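Local atomic coordinates of nadb-ler3 (Gallus gallus, PDB entry 3WXB), a protein that catalyses the NAD(P)H-dependent reduction of carbonyl compounds, as a Rossmann-fold member of the short-chain dehydrogenase/reductase family. Residues Ile38-Val43 with Ala68-Lys73; Trp55-Cys60 with Ser108-Leu113; Glu87-Ala92 with Tyr137-Ile142. One frame throughout, in Å; residues are numbered along the deposited sequence.

Interaction 1 of 3, residues Ile38-Val43 with Ala68-Lys73. With NDP (NADPH dihydro-nicotinamide-adenine-dinucleotide phosphate), chain C.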
loop_
_atom_site.group_PDB
_atom_site.type_symbol
_atom_site.label_atom_id
_atom_site.label_comp_id
_atom_site.label_asym_id
_atom_site.label_seq_id
_atom_site.Cartn_x
_atom_site.Cartn_y
_atom_site.Cartn_z
ATOM N N ILE A 38 16.873 -10.981 8.677
ATOM C CA ILE A 38 16.231 -10.543 9.932
ATOM C C ILE A 38 15.440 -11.640 10.572
ATOM O O ILE A 38 15.455 -11.782 11.815
ATOM C CB ILE A 38 15.344 -9.261 9.635
ATOM C CG1 ILE A 38 16.268 -8.095 9.290
ATOM C CG2 ILE A 38 14.428 -8.923 10.825
ATOM C CD1 ILE A 38 15.487 -6.885 8.610
ATOM N N GLY A 39 14.710 -12.401 9.740
ATOM C CA GLY A 39 13.900 -13.557 10.196
ATOM C C GLY A 39 14.735 -14.575 11.008
ATOM O O GLY A 39 14.330 -14.972 12.126
ATOM N N LEU A 40 15.903 -14.965 10.486
ATOM C CA LEU A 40 16.824 -15.841 11.262
ATOM C C LEU A 40 17.240 -15.181 12.595
ATOM O O LEU A 40 17.205 -15.846 13.653
ATOM C CB LEU A 40 18.049 -16.279 10.428
ATOM C CG LEU A 40 19.045 -17.240 11.127
ATOM C CD1 LEU A 40 18.372 -18.556 11.580
ATOM C CD2 LEU A 40 20.253 -17.496 10.237
ATOM N N GLY A 41 17.578 -13.884 12.550
ATOM C CA GLY A 41 17.809 -13.107 13.773
ATOM C C GLY A 41 16.678 -13.214 14.797
ATOM O O GLY A 41 16.918 -13.476 15.980
ATOM N N PHE A 42 15.434 -13.029 14.355
ATOM C CA PHE A 42 14.319 -13.183 15.256
ATOM C C PHE A 42 14.357 -14.534 15.966
ATOM O O PHE A 42 14.172 -14.604 17.211
ATOM C CB PHE A 42 12.965 -13.010 14.555
ATOM C CG PHE A 42 12.495 -11.562 14.521
ATOM C CD1 PHE A 42 12.206 -10.896 15.714
ATOM C CD2 PHE A 42 12.345 -10.880 13.315
ATOM C CE1 PHE A 42 11.788 -9.571 15.702
ATOM C CE2 PHE A 42 11.923 -9.554 13.266
ATOM C CZ PHE A 42 11.624 -8.884 14.512
ATOM N N VAL A 43 14.607 -15.595 15.196
ATOM C CA VAL A 43 14.614 -16.973 15.766
ATOM C C VAL A 43 15.681 -17.144 16.833
ATOM O O VAL A 43 15.365 -17.617 17.951
ATOM C CB VAL A 43 14.648 -18.078 14.670
ATOM C CG1 VAL A 43 14.996 -19.458 15.272
ATOM C CG2 VAL A 43 13.243 -18.119 14.015
ATOM N N ALA A 68 18.283 -23.548 4.195
ATOM C CA ALA A 68 17.702 -23.767 5.518
ATOM C C ALA A 68 18.689 -24.463 6.411
ATOM O O ALA A 68 18.328 -25.004 7.454
ATOM C CB ALA A 68 16.452 -24.611 5.400
ATOM N N GLN A 69 19.939 -24.452 5.987
ATOM C CA GLN A 69 20.982 -25.181 6.676
ATOM C C GLN A 69 21.171 -24.657 8.081
ATOM O O GLN A 69 21.179 -25.436 9.051
ATOM C CB GLN A 69 22.278 -24.972 5.922
ATOM C CG GLN A 69 23.161 -26.159 5.871
ATOM C CD GLN A 69 24.042 -26.095 4.654
ATOM O OE1 GLN A 69 23.632 -26.501 3.566
ATOM N NE2 GLN A 69 25.253 -25.560 4.820
ATOM N N GLU A 70 21.376 -23.349 8.201
ATOM C CA GLU A 70 21.707 -22.851 9.524
ATOM C C GLU A 70 20.523 -22.993 10.487
ATOM O O GLU A 70 20.714 -23.256 11.684
ATOM C CB GLU A 70 22.309 -21.456 9.485
ATOM C CG GLU A 70 23.478 -21.328 10.442
ATOM C CD GLU A 70 23.308 -20.108 11.334
ATOM O OE1 GLU A 70 23.330 -18.968 10.792
ATOM O OE2 GLU A 70 23.131 -20.286 12.579
ATOM N N LEU A 71 19.301 -22.928 9.951
ATOM C CA LEU A 71 18.083 -23.188 10.751
ATOM C C LEU A 71 18.001 -24.598 11.266
ATOM O O LEU A 71 17.570 -24.822 12.394
ATOM C CB LEU A 71 16.801 -22.968 9.948
ATOM C CG LEU A 71 15.816 -21.829 10.201
ATOM C CD1 LEU A 71 14.451 -22.071 9.450
ATOM C CD2 LEU A 71 15.582 -21.441 11.737
ATOM N N GLN A 72 18.299 -25.556 10.390
ATOM C CA GLN A 72 18.295 -26.965 10.757
ATOM C C GLN A 72 19.333 -27.222 11.856
ATOM O O GLN A 72 19.116 -28.037 12.734
ATOM C CB GLN A 72 18.596 -27.817 9.513
ATOM C CG GLN A 72 17.436 -27.886 8.516
ATOM C CD GLN A 72 16.186 -28.554 9.076
ATOM O OE1 GLN A 72 16.164 -29.005 10.214
ATOM N NE2 GLN A 72 15.132 -28.592 8.283
ATOM N N LYS A 73 20.450 -26.511 11.789
ATOM C CA LYS A 73 21.499 -26.608 12.799
ATOM C C LYS A 73 20.878 -26.216 14.115
ATOM O O LYS A 73 20.784 -27.033 15.029
ATOM C CB LYS A 73 22.605 -25.626 12.478
ATOM C CG LYS A 73 23.997 -26.132 12.644
ATOM C CD LYS A 73 24.892 -25.510 11.551
ATOM C CE LYS A 73 24.813 -26.311 10.249
ATOM N NZ LYS A 73 25.349 -25.583 9.052
HETATM P PA NDP C . 16.237 -11.122 3.047
HETATM O O1A NDP C . 16.121 -10.898 1.575
HETATM O O2A NDP C . 17.536 -11.240 3.575
HETATM O O5B NDP C . 15.467 -12.326 3.486
HETATM C C5B NDP C . 14.161 -12.564 2.888
HETATM C C4B NDP C . 13.519 -13.671 3.649
HETATM O O4B NDP C . 12.036 -13.793 3.284
HETATM C C3B NDP C . 14.112 -15.060 3.312
HETATM O O3B NDP C . 13.830 -15.905 4.505
HETATM C C2B NDP C . 13.199 -15.521 2.162
HETATM O O2B NDP C . 13.196 -16.949 1.949
HETATM C C1B NDP C . 11.806 -15.075 2.687
HETATM N N9A NDP C . 10.803 -14.971 1.498
HETATM C C8A NDP C . 10.802 -14.155 0.414
HETATM N N7A NDP C . 9.738 -14.469 -0.350
HETATM C C5A NDP C . 9.163 -15.545 0.162
HETATM C C6A NDP C . 8.088 -16.259 -0.213
HETATM N N6A NDP C . 7.444 -15.923 -1.346
HETATM N N1A NDP C . 7.660 -17.284 0.544
HETATM C C2A NDP C . 8.289 -17.584 1.725
HETATM N N3A NDP C . 9.413 -16.852 2.087
HETATM C C4A NDP C . 9.792 -15.832 1.325
HETATM O O3 NDP C . 15.398 -9.852 3.664
HETATM P PN NDP C . 15.660 -9.216 5.126
HETATM O O1N NDP C . 16.558 -8.082 4.956
HETATM O O2N NDP C . 15.926 -10.269 6.125
HETATM O O5D NDP C . 14.158 -8.606 5.313
HETATM C C5D NDP C . 13.133 -9.182 6.147
HETATM C C4D NDP C . 12.000 -8.152 6.280
HETATM O O4D NDP C . 12.539 -6.927 6.753
HETATM C C3D NDP C . 11.444 -7.841 4.860
HETATM O O3D NDP C . 10.034 -7.746 5.028
HETATM C C2D NDP C . 12.023 -6.537 4.488
HETATM O O2D NDP C . 11.183 -5.816 3.590
HETATM C C1D NDP C . 12.134 -5.852 5.829
HETATM N N1N NDP C . 13.137 -4.756 5.797
HETATM C C2N NDP C . 14.503 -4.980 5.565
HETATM C C3N NDP C . 15.401 -3.908 5.550
HETATM C C7N NDP C . 16.787 -4.086 5.380
HETATM O O7N NDP C . 17.521 -3.096 5.343
HETATM N N7N NDP C . 17.266 -5.369 5.390
HETATM C C4N NDP C . 14.928 -2.590 5.713
HETATM C C5N NDP C . 13.570 -2.323 5.932
HETATM C C6N NDP C . 12.654 -3.387 5.950
HETATM P P2B NDP C . 14.225 -17.626 0.846
HETATM O O1X NDP C . 13.412 -18.824 0.591
HETATM O O2X NDP C . 15.472 -17.722 1.620
HETATM O O3X NDP C . 14.243 -16.661 -0.286
#
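The side chains of L40 and L71 point past one another, each alongside the other, where two helices of the Rossmann fold of this short-chain dehydrogenase/reductase, 37-47 and 69-77, run side by side. The short axes are nearly parallel, 4° apart, and lie 11.4 Å from each other, a spacing that side chains as long as leucine can fill. L40 holds CG opposite its backbone N (chi1 -178°), which carries both methyls across: CD1 meets CD2 of L71 at 4.0 Å, while CD2 turns to the carboxylate end of E70. The E70 chain lies athwart that of L40, and the contact is simple packing at the exposed border, where a charged residue can keep its polar end near water. V43, one turn further, comes in crosswise on L71 and brings CG1 to the same L71 CD2. That methyl therefore sits against both residues, and L71 also packs on A58 and C60 of strand 55-60. The N-terminal end of helix 37-47 faces the pyrophosphate, as in Rossmann folds generally. There I38 lays CD1 3.5 Å from O4D of the NADPH, and I38 N donates to the phosphate oxygen O2N at 2.8 Å, with an N-H...O angle of 163°.

Interaction 2 of 3, residues Trp55-Cys60 with Ser108-Leu113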
loop_
_atom_site.group_PDB
_atom_site.type_symbol
_atom_site.label_atom_id
_atom_site.label_comp_id
_atom_site.label_asym_id
_atom_site.label_seq_id
_atom_site.Cartn_x
_atom_site.Cartn_y
_atom_site.Cartn_z
ATOM N N TRP A 55 7.347 -22.811 22.170
ATOM C CA TRP A 55 7.429 -23.120 20.757
ATOM C C TRP A 55 7.859 -21.894 19.998
ATOM O O TRP A 55 7.234 -20.877 20.120
ATOM C CB TRP A 55 6.079 -23.510 20.188
ATOM C CG TRP A 55 5.349 -24.690 20.729
ATOM C CD1 TRP A 55 5.481 -25.967 20.340
ATOM C CD2 TRP A 55 4.301 -24.676 21.694
ATOM N NE1 TRP A 55 4.606 -26.758 21.015
ATOM C CE2 TRP A 55 3.873 -25.988 21.861
ATOM C CE3 TRP A 55 3.707 -23.681 22.457
ATOM C CZ2 TRP A 55 2.866 -26.339 22.752
ATOM C CZ3 TRP A 55 2.721 -24.027 23.342
ATOM C CH2 TRP A 55 2.303 -25.343 23.483
ATOM N N VAL A 56 8.911 -22.013 19.210
ATOM C CA VAL A 56 9.238 -21.039 18.211
ATOM C C VAL A 56 9.014 -21.754 16.886
ATOM O O VAL A 56 9.706 -22.738 16.570
ATOM C CB VAL A 56 10.687 -20.592 18.293
ATOM C CG1 VAL A 56 10.974 -19.613 17.144
ATOM C CG2 VAL A 56 10.972 -19.947 19.666
ATOM N N PHE A 57 7.998 -21.313 16.153
ATOM C CA PHE A 57 7.781 -21.775 14.800
ATOM C C PHE A 57 8.600 -20.922 13.849
ATOM O O PHE A 57 8.465 -19.673 13.785
ATOM C CB PHE A 57 6.318 -21.734 14.467
ATOM C CG PHE A 57 5.490 -22.612 15.355
ATOM C CD1 PHE A 57 5.333 -23.977 15.064
ATOM C CD2 PHE A 57 4.908 -22.092 16.532
ATOM C CE1 PHE A 57 4.555 -24.813 15.937
ATOM C CE2 PHE A 57 4.139 -22.921 17.389
ATOM C CZ PHE A 57 3.978 -24.267 17.100
ATOM N N ALA A 58 9.475 -21.573 13.098
ATOM C CA ALA A 58 10.260 -20.810 12.139
ATOM C C ALA A 58 9.812 -21.269 10.738
ATOM O O ALA A 58 9.945 -22.475 10.404
ATOM C CB ALA A 58 11.714 -21.087 12.369
ATOM N N THR A 59 9.262 -20.376 9.916
ATOM C CA THR A 59 8.845 -20.853 8.613
ATOM C C THR A 59 9.976 -20.660 7.596
ATOM O O THR A 59 10.751 -19.679 7.642
ATOM C CB THR A 59 7.486 -20.300 8.117
ATOM O OG1 THR A 59 7.678 -19.058 7.430
ATOM C CG2 THR A 59 6.517 -20.071 9.312
ATOM N N CYS A 60 10.063 -21.615 6.665
ATOM C CA CYS A 60 10.931 -21.452 5.528
ATOM C C CYS A 60 10.466 -22.297 4.343
ATOM O O CYS A 60 9.466 -23.017 4.387
ATOM C CB CYS A 60 12.395 -21.732 5.857
ATOM S SG CYS A 60 12.835 -23.526 6.053
ATOM N N SER A 108 -3.519 -24.875 22.570
ATOM C CA SER A 108 -2.954 -23.635 23.105
ATOM C C SER A 108 -2.960 -22.503 22.057
ATOM O O SER A 108 -2.980 -22.767 20.850
ATOM C CB SER A 108 -1.519 -23.852 23.550
ATOM O OG SER A 108 -1.505 -24.316 24.901
ATOM N N GLY A 109 -2.913 -21.255 22.525
ATOM C CA GLY A 109 -2.885 -20.130 21.579
ATOM C C GLY A 109 -1.541 -19.838 20.959
ATOM O O GLY A 109 -0.475 -20.325 21.408
ATOM N N LEU A 110 -1.566 -18.992 19.928
ATOM C CA LEU A 110 -0.326 -18.415 19.407
ATOM C C LEU A 110 -0.254 -17.000 19.943
ATOM O O LEU A 110 -1.134 -16.182 19.671
ATOM C CB LEU A 110 -0.319 -18.390 17.853
ATOM C CG LEU A 110 0.946 -17.846 17.180
ATOM C CD1 LEU A 110 2.188 -18.678 17.381
ATOM C CD2 LEU A 110 0.726 -17.544 15.652
ATOM N N ASN A 111 0.813 -16.703 20.663
ATOM C CA ASN A 111 0.964 -15.379 21.280
ATOM C C ASN A 111 1.472 -14.303 20.341
ATOM O O ASN A 111 1.109 -13.145 20.489
ATOM C CB ASN A 111 1.899 -15.451 22.478
ATOM C CG ASN A 111 1.346 -16.349 23.590
ATOM O OD1 ASN A 111 0.371 -16.023 24.295
ATOM N ND2 ASN A 111 1.934 -17.491 23.716
ATOM N N LEU A 112 2.304 -14.672 19.376
ATOM C CA LEU A 112 3.056 -13.668 18.621
ATOM C C LEU A 112 3.232 -14.152 17.179
ATOM O O LEU A 112 3.740 -15.294 16.948
ATOM C CB LEU A 112 4.448 -13.545 19.202
ATOM C CG LEU A 112 5.033 -12.184 19.496
ATOM C CD1 LEU A 112 6.539 -12.133 19.508
ATOM C CD2 LEU A 112 4.326 -10.948 18.813
ATOM N N LEU A 113 2.814 -13.339 16.205
ATOM C CA LEU A 113 2.960 -13.732 14.788
ATOM C C LEU A 113 3.789 -12.646 14.203
ATOM O O LEU A 113 3.374 -11.481 14.291
ATOM C CB LEU A 113 1.611 -13.748 14.060
ATOM C CG LEU A 113 1.690 -13.795 12.499
ATOM C CD1 LEU A 113 2.394 -15.116 12.094
ATOM C CD2 LEU A 113 0.232 -13.817 11.987
#
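Chi1 of -60° in W55 sets CG opposite the carbonyl carbon and swings the indole out toward S108, so that the far corner of its six-membered ring makes the contact. F57, two residues along the strand and therefore on the same side, takes the same setting and presents its ring to L110. In L110 the arrangement differs: CG stands opposite the backbone N (chi1 -178°), which extends the side chain until a methyl reaches the phenyl ring. The result is two small, separate touches. W55 CH2 lies 4.1 Å from S108 CB, with the serine approaching the indole obliquely; the long indole reaches the short serine side chain. Further in, F57 CD2 and L110 CD1 are 4.4 Å apart, again at an oblique angle to the ring, an apolar pair suited to a buried place. The contact is loose van der Waals packing, and the CA atoms of W55 and L110, the closest pair, are 9.2 Å apart. Strand 28-31 explains this spacing, for in the parallel Rossmann sheet it lies between strands 55-60 and 112-115 and is hydrogen-bonded through the backbone of V29 to W55 and F57. Helix 91-105 packs on the two aromatic rings through L105, and helix 130-160 covers L110 with F151 and M154.

Interaction 3 of 3, residues Glu87-Ala92 with Tyr137-Ile142. With NDP (NADPH dihydro-nicotinamide-adenine-dinucleotide phosphate), chain C.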
loop_
_atom_site.group_PDB
_atom_site.type_symbol
_atom_site.label_atom_id
_atom_site.label_comp_id
_atom_site.label_asym_id
_atom_site.label_seq_id
_atom_site.Cartn_x
_atom_site.Cartn_y
_atom_site.Cartn_z
ATOM N N GLU A 87 5.290 -21.389 1.672
ATOM C CA GLU A 87 5.452 -20.482 0.536
ATOM C C GLU A 87 4.344 -19.438 0.789
ATOM O O GLU A 87 3.133 -19.716 0.645
ATOM C CB GLU A 87 5.285 -21.264 -0.800
ATOM C CG GLU A 87 5.016 -20.392 -2.046
ATOM C CD GLU A 87 5.973 -19.230 -2.161
ATOM O OE1 GLU A 87 7.184 -19.452 -2.290
ATOM O OE2 GLU A 87 5.492 -18.056 -2.116
ATOM N N VAL A 88 4.752 -18.234 1.203
ATOM C CA VAL A 88 3.747 -17.237 1.641
ATOM C C VAL A 88 2.799 -16.744 0.531
ATOM O O VAL A 88 1.686 -16.259 0.849
ATOM C CB VAL A 88 4.365 -16.001 2.464
ATOM C CG1 VAL A 88 5.374 -16.501 3.504
ATOM C CG2 VAL A 88 5.024 -15.029 1.535
ATOM N N THR A 89 3.198 -16.876 -0.751
ATOM C CA THR A 89 2.286 -16.473 -1.816
ATOM C C THR A 89 1.222 -17.487 -2.189
ATOM O O THR A 89 0.352 -17.194 -3.032
ATOM C CB THR A 89 3.012 -16.066 -3.115
ATOM O OG1 THR A 89 3.720 -17.202 -3.654
ATOM C CG2 THR A 89 3.942 -14.925 -2.831
ATOM N N ASP A 90 1.262 -18.660 -1.565
ATOM C CA ASP A 90 0.364 -19.774 -1.954
ATOM C C ASP A 90 -0.670 -19.977 -0.853
ATOM O O ASP A 90 -0.301 -20.448 0.221
ATOM C CB ASP A 90 1.214 -21.050 -2.130
ATOM C CG ASP A 90 0.385 -22.285 -2.597
ATOM O OD1 ASP A 90 -0.835 -22.207 -2.676
ATOM O OD2 ASP A 90 0.996 -23.345 -2.849
ATOM N N PRO A 91 -1.956 -19.628 -1.098
ATOM C CA PRO A 91 -2.952 -19.830 -0.007
ATOM C C PRO A 91 -2.995 -21.263 0.534
ATOM O O PRO A 91 -3.206 -21.458 1.727
ATOM C CB PRO A 91 -4.293 -19.428 -0.641
ATOM C CG PRO A 91 -3.881 -18.576 -1.923
ATOM C CD PRO A 91 -2.539 -19.056 -2.336
ATOM N N ALA A 92 -2.758 -22.257 -0.319
ATOM C CA ALA A 92 -2.787 -23.663 0.113
ATOM C C ALA A 92 -1.664 -23.981 1.072
ATOM O O ALA A 92 -1.859 -24.754 2.021
ATOM C CB ALA A 92 -2.780 -24.678 -1.173
ATOM N N TYR A 137 3.643 -7.035 -4.263
ATOM C CA TYR A 137 2.412 -6.851 -3.469
ATOM C C TYR A 137 1.852 -8.130 -2.846
ATOM O O TYR A 137 1.452 -8.173 -1.643
ATOM C CB TYR A 137 1.320 -6.249 -4.305
ATOM C CG TYR A 137 0.140 -5.699 -3.524
ATOM C CD1 TYR A 137 -1.138 -6.289 -3.619
ATOM C CD2 TYR A 137 0.309 -4.572 -2.671
ATOM C CE1 TYR A 137 -2.240 -5.779 -2.911
ATOM C CE2 TYR A 137 -0.758 -4.039 -1.978
ATOM C CZ TYR A 137 -2.017 -4.641 -2.081
ATOM O OH TYR A 137 -3.046 -4.097 -1.395
ATOM N N THR A 138 1.764 -9.180 -3.659
ATOM C CA THR A 138 1.265 -10.382 -3.047
ATOM C C THR A 138 2.158 -10.939 -1.930
ATOM O O THR A 138 1.652 -11.399 -0.928
ATOM C CB THR A 138 0.634 -11.471 -4.011
ATOM O OG1 THR A 138 1.275 -12.733 -3.857
ATOM C CG2 THR A 138 0.445 -11.016 -5.355
ATOM N N THR A 139 3.462 -10.887 -2.094
ATOM C CA THR A 139 4.399 -11.343 -1.051
ATOM C C THR A 139 4.437 -10.399 0.213
ATOM O O THR A 139 4.458 -10.866 1.372
ATOM C CB THR A 139 5.836 -11.350 -1.593
ATOM O OG1 THR A 139 5.898 -12.206 -2.752
ATOM C CG2 THR A 139 6.833 -11.852 -0.553
ATOM N N ASN A 140 4.485 -9.097 -0.043
ATOM C CA ASN A 140 4.689 -8.114 1.045
ATOM C C ASN A 140 3.443 -7.677 1.742
ATOM O O ASN A 140 3.481 -7.172 2.882
ATOM C CB ASN A 140 5.464 -6.892 0.506
ATOM C CG ASN A 140 6.907 -7.221 0.188
ATOM O OD1 ASN A 140 7.352 -8.386 0.333
ATOM N ND2 ASN A 140 7.675 -6.214 -0.228
ATOM N N THR A 141 2.320 -7.792 1.070
ATOM C CA THR A 141 1.086 -7.207 1.604
ATOM C C THR A 141 -0.008 -8.204 1.722
ATOM O O THR A 141 -0.614 -8.342 2.789
ATOM C CB THR A 141 0.566 -6.004 0.732
ATOM O OG1 THR A 141 1.647 -5.112 0.432
ATOM C CG2 THR A 141 -0.570 -5.258 1.464
ATOM N N ILE A 142 -0.292 -8.940 0.636
ATOM C CA ILE A 142 -1.409 -9.887 0.726
ATOM C C ILE A 142 -1.050 -11.078 1.656
ATOM O O ILE A 142 -1.893 -11.517 2.434
ATOM C CB ILE A 142 -1.849 -10.438 -0.698
ATOM C CG1 ILE A 142 -2.307 -9.283 -1.604
ATOM C CG2 ILE A 142 -2.947 -11.540 -0.552
ATOM C CD1 ILE A 142 -2.702 -9.712 -3.135
HETATM P PA NDP C . 16.237 -11.122 3.047
HETATM O O1A NDP C . 16.121 -10.898 1.575
HETATM O O2A NDP C . 17.536 -11.240 3.575
HETATM O O5B NDP C . 15.467 -12.326 3.486
HETATM C C5B NDP C . 14.161 -12.564 2.888
HETATM C C4B NDP C . 13.519 -13.671 3.649
HETATM O O4B NDP C . 12.036 -13.793 3.284
HETATM C C3B NDP C . 14.112 -15.060 3.312
HETATM O O3B NDP C . 13.830 -15.905 4.505
HETATM C C2B NDP C . 13.199 -15.521 2.162
HETATM O O2B NDP C . 13.196 -16.949 1.949
HETATM C C1B NDP C . 11.806 -15.075 2.687
HETATM N N9A NDP C . 10.803 -14.971 1.498
HETATM C C8A NDP C . 10.802 -14.155 0.414
HETATM N N7A NDP C . 9.738 -14.469 -0.350
HETATM C C5A NDP C . 9.163 -15.545 0.162
HETATM C C6A NDP C . 8.088 -16.259 -0.213
HETATM N N6A NDP C . 7.444 -15.923 -1.346
HETATM N N1A NDP C . 7.660 -17.284 0.544
HETATM C C2A NDP C . 8.289 -17.584 1.725
HETATM N N3A NDP C . 9.413 -16.852 2.087
HETATM C C4A NDP C . 9.792 -15.832 1.325
HETATM O O3 NDP C . 15.398 -9.852 3.664
HETATM P PN NDP C . 15.660 -9.216 5.126
HETATM O O1N NDP C . 16.558 -8.082 4.956
HETATM O O2N NDP C . 15.926 -10.269 6.125
HETATM O O5D NDP C . 14.158 -8.606 5.313
HETATM C C5D NDP C . 13.133 -9.182 6.147
HETATM C C4D NDP C . 12.000 -8.152 6.280
HETATM O O4D NDP C . 12.539 -6.927 6.753
HETATM C C3D NDP C . 11.444 -7.841 4.860
HETATM O O3D NDP C . 10.034 -7.746 5.028
HETATM C C2D NDP C . 12.023 -6.537 4.488
HETATM O O2D NDP C . 11.183 -5.816 3.590
HETATM C C1D NDP C . 12.134 -5.852 5.829
HETATM N N1N NDP C . 13.137 -4.756 5.797
HETATM C C2N NDP C . 14.503 -4.980 5.565
HETATM C C3N NDP C . 15.401 -3.908 5.550
HETATM C C7N NDP C . 16.787 -4.086 5.380
HETATM O O7N NDP C . 17.521 -3.096 5.343
HETATM N N7N NDP C . 17.266 -5.369 5.390
HETATM C C4N NDP C . 14.928 -2.590 5.713
HETATM C C5N NDP C . 13.570 -2.323 5.932
HETATM C C6N NDP C . 12.654 -3.387 5.950
HETATM P P2B NDP C . 14.225 -17.626 0.846
HETATM O O1X NDP C . 13.412 -18.824 0.591
HETATM O O2X NDP C . 15.472 -17.722 1.620
HETATM O O3X NDP C . 14.243 -16.661 -0.286
#
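Van der Waals contacts join the two segments directly, with a methyl resting on two hydroxyl oxygens: CG2 of T89 lies 3.4 Å from OG1 of T139 and 3.6 Å from OG1 of T138. The T89 side chain is roughly perpendicular to that of T138 and at a slant to that of T139. The compact, branched threonines let the chain pass close to the helix, with the T89 and T139 CA atoms 5.6 Å apart. T139 OG1 is hydrogen-bonded to the backbone carbonyl of E135, one turn back in its own helix, so OG1 already has a partner where the T89 methyl packs against it. V88 adds a methyl-methyl touch, CG2 to CG2 of T139, at 4.2 Å.

Polar contacts belong to the cofactor and the loop. E87 OE2 accepts from the adenine amino group N6A at 3.0 Å, and V88 N donates to N1A at 3.1 Å; the protein thus offers this adenine edge one acceptor and one donor. The same OE2 also takes the T89 backbone N, met on the anti side of the carboxylate, which ties the glutamate to its type I turn. D90 then caps the next helix, its OD1 accepting from A92 N. A salt bridge joins E87 OE1 to R61. The V88 methyls and T139 CG2 supply apolar contacts to the adenine.

The turn follows strand 81-85 and leads into helix 91-105, whose first residue P91 packs on L130 of the second subunit. On helix 130-160 N140 and T141 reach S201 of helix 196-216, while Y137 stacks on Y137 of the second subunit.

Overall arrangement
All three contacts belong to one Rossmann fold and gather round its parallel sheet. Interactions 1 and 2 touch, with centres about 14 Å apart, because helices 37-47 and 69-77 pack on strand 55-60, which supplies half of interaction 2. Interaction 3 lies about 20 Å from interaction 1 and about 18 Å from interaction 2, between centres, and touches neither. Along the chain the segments of interaction 2 alternate with those of both others, whereas interaction 1 is complete before interaction 3 begins. Interactions 1 and 3 meet the same NADPH at different places, its pyrophosphate and nicotinamide riboside in one and its adenine in the other, while interaction 2 lies away from the cofactor, joining strand 55-60 to the segment that leads into strand 112-115.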